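Local coordinates for protein alginate lyase (Bacteroides ovatus, PDB 3NNB) that probably cleaves the polysaccharide alginate by beta-elimination, at residues 279-282 with 283-287. Residues are numbered along the deposited sequence; the frame is centred on the assembly and turned at random.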
ATOM      1  N   ILE A 279       4.132 -12.619   0.331  1.00  7.94           N
ATOM      2  CA  ILE A 279       4.939 -11.397   0.532  1.00  5.61           C
ATOM      3  C   ILE A 279       4.078 -10.121   0.716  1.00  6.87           C
ATOM      4  O   ILE A 279       4.372  -9.297   1.544  1.00  7.49           O
ATOM      5  CB  ILE A 279       5.952 -11.230  -0.652  1.00  6.31           C
ATOM      6  CG1 ILE A 279       6.990 -12.347  -0.593  1.00  9.97           C
ATOM      7  CG2 ILE A 279       6.592  -9.822  -0.650  1.00  7.43           C
ATOM      8  CD1 ILE A 279       7.876 -12.442  -1.845  1.00 11.39           C
ATOM      9  N   PHE A 280       3.033  -9.994  -0.086  1.00  6.12           N
ATOM     10  CA  PHE A 280       2.062  -8.887   0.004  1.00  7.08           C
ATOM     11  C   PHE A 280       1.530  -8.793   1.425  1.00  7.53           C
ATOM     12  O   PHE A 280       1.559  -7.712   2.046  1.00  6.68           O
ATOM     13  CB  PHE A 280       0.936  -9.209  -0.970  1.00  8.27           C
ATOM     14  CG  PHE A 280      -0.064  -8.082  -1.260  1.00  7.89           C
ATOM     15  CD1 PHE A 280       0.315  -6.921  -1.904  1.00  8.93           C
ATOM     16  CD2 PHE A 280      -1.414  -8.266  -0.973  1.00  8.67           C
ATOM     17  CE1 PHE A 280      -0.639  -5.953  -2.251  1.00 11.35           C
ATOM     18  CE2 PHE A 280      -2.353  -7.314  -1.299  1.00  8.42           C
ATOM     19  CZ  PHE A 280      -1.974  -6.166  -1.939  1.00  8.06           C
ATOM     20  N   ASN A 281       1.100  -9.919   1.977  1.00  8.09           N
ATOM     21  CA  ASN A 281       0.512  -9.926   3.321  1.00  6.35           C
ATOM     22  C   ASN A 281       1.576  -9.667   4.379  1.00  7.73           C
ATOM     23  O   ASN A 281       1.350  -8.908   5.281  1.00  8.61           O
ATOM     24  CB  ASN A 281      -0.238 -11.244   3.578  1.00  6.80           C
ATOM     25  CG  ASN A 281      -1.457 -11.096   4.444  1.00  7.27           C
ATOM     26  OD1 ASN A 281      -2.056 -10.024   4.553  1.00  8.24           O
ATOM     27  ND2 ASN A 281      -1.908 -12.219   5.011  1.00  6.42           N
ATOM     28  N   LEU A 282       2.746 -10.292   4.237  1.00  7.06           N
ATOM     29  CA  LEU A 282       3.849 -10.032   5.178  1.00  6.97           C
ATOM     30  C   LEU A 282       4.256  -8.556   5.176  1.00  7.71           C
ATOM     31  O   LEU A 282       4.532  -7.971   6.246  1.00  7.59           O
ATOM     32  CB  LEU A 282       5.067 -10.913   4.862  1.00  6.71           C
ATOM     33  CG  LEU A 282       5.191 -12.203   5.636  1.00 11.17           C
ATOM     34  CD1 LEU A 282       6.201 -13.129   4.933  1.00 11.81           C
ATOM     35  CD2 LEU A 282       5.557 -11.887   7.132  1.00 10.67           C
ATOM     36  N   GLY A 283       4.320  -7.939   4.000  1.00  7.93           N
ATOM     37  CA  GLY A 283       4.662  -6.506   3.928  1.00  7.52           C
ATOM     38  C   GLY A 283       3.625  -5.625   4.653  1.00  6.98           C
ATOM     39  O   GLY A 283       3.977  -4.648   5.309  1.00  8.87           O
ATOM     40  N   HIS A 284       2.360  -5.986   4.550  1.00  6.51           N
ATOM     41  CA  HIS A 284       1.293  -5.267   5.224  1.00  6.64           C
ATOM     42  C   HIS A 284       1.327  -5.512   6.742  1.00  7.00           C
ATOM     43  O   HIS A 284       1.023  -4.605   7.542  1.00  7.87           O
ATOM     44  CB  HIS A 284      -0.053  -5.603   4.634  1.00  6.46           C
ATOM     45  CG  HIS A 284      -0.159  -5.223   3.199  1.00  9.18           C
ATOM     46  ND1 HIS A 284      -1.092  -5.790   2.353  1.00  7.60           N
ATOM     47  CD2 HIS A 284       0.596  -4.392   2.442  1.00  8.28           C
ATOM     48  CE1 HIS A 284      -0.922  -5.281   1.139  1.00  8.88           C
ATOM     49  NE2 HIS A 284       0.080  -4.421   1.167  1.00  9.01           N
HETATM   50  N   MSE A 285       1.723  -6.722   7.138  1.00  6.67           N
HETATM   51  CA  MSE A 285       1.970  -7.008   8.550  1.00  7.23           C
HETATM   52  C   MSE A 285       3.052  -6.070   9.091  1.00  8.14           C
HETATM   53  O   MSE A 285       2.912  -5.512  10.160  1.00  7.55           O
HETATM   54  CB  MSE A 285       2.396  -8.454   8.784  1.00  6.62           C
HETATM   55  CG  MSE A 285       1.300  -9.461   8.450  1.00  8.23           C
HETATM   56 SE   MSE A 285       1.966 -11.258   8.498  0.75  4.82          SE
HETATM   57  CE  MSE A 285       0.405 -12.211   7.835  1.00 13.46           C
ATOM     58  N   LEU A 286       4.138  -5.944   8.351  1.00  7.62           N
ATOM     59  CA  LEU A 286       5.243  -5.064   8.729  1.00  6.86           C
ATOM     60  C   LEU A 286       4.876  -3.599   8.719  1.00  6.99           C
ATOM     61  O   LEU A 286       5.349  -2.834   9.557  1.00  7.95           O
ATOM     62  CB  LEU A 286       6.495  -5.370   7.913  1.00  7.39           C
ATOM     63  CG  LEU A 286       7.087  -6.773   8.112  1.00  7.27           C
ATOM     64  CD1 LEU A 286       8.157  -7.158   7.072  1.00  9.51           C
ATOM     65  CD2 LEU A 286       7.742  -6.874   9.502  1.00 13.05           C
ATOM     66  N   ASP A 287       4.007  -3.190   7.793  1.00  5.98           N
ATOM     67  CA  ASP A 287       3.458  -1.840   7.840  1.00  6.07           C
ATOM     68  C   ASP A 287       2.697  -1.618   9.155  1.00  7.50           C
ATOM     69  O   ASP A 287       2.878  -0.595   9.790  1.00  8.27           O
ATOM     70  CB  ASP A 287       2.461  -1.609   6.679  1.00  5.99           C
ATOM     71  CG  ASP A 287       3.141  -1.420   5.335  1.00  8.31           C
ATOM     72  OD1 ASP A 287       4.336  -1.099   5.230  1.00  8.75           O
ATOM     73  OD2 ASP A 287       2.426  -1.652   4.325  1.00 11.27           O
TER
HETATM   74  O   HOH W   1      -2.647  -7.637   3.543  1.00  8.55           O
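Phe-280 and His-284, one helical turn apart, meet as a T-shaped pair. The imidazole points its edge at the phenyl face. CE1 of His-284 sits over the centre of the Phe-280 ring and comes within 3.4 Å of its CZ. The planes are inclined at 64°. Phe-280 reaches this place because its CG lies anti to the backbone N (chi1 -169°), which sets the phenyl beside its own carbonyl and against the imidazole edge. O of Phe-280 lies over one face of the imidazole, 3.2 Å from CG of His-284, so that ring is packed on both an edge and a face. O of Phe-280 also accepts the backbone N-H of His-284, the i to i+4 helical bond. A water bridges Asn-281 and His-284: it donates to OD1 of Asn-281 and is hydrogen-bonded to ND1 of His-284, both at 2.7 Å. This bridge would help fix the turn of the imidazole. ND2 of Asn-281 is held by Gln-265 and Gln-258. Without the phenyl of Phe-280, as with an alanine here, the CE1 edge of His-284 would probably lose its aromatic face and a gap would open beside it. Packing between side chains is looser on the flank of Met-285, a selenomethionine. Its SE lies 3.9 Å from CD2 of Leu-282, and its CE rests 3.7 Å from ND2 of Asn-281. The solvent side is that of Phe-280, which is partly exposed and lies near a bound glycerol, while its neighbours in the contact are buried. This is i to i+3 and i to i+4 packing along one helix, 274-293, in a largely helical chain, consistent with the six-hairpin clan. Helix 221-236 packs against Phe-280, Asn-281 and His-284, helix 310-317 against Leu-282 and Met-285, and helix 336-351 against Ile-279.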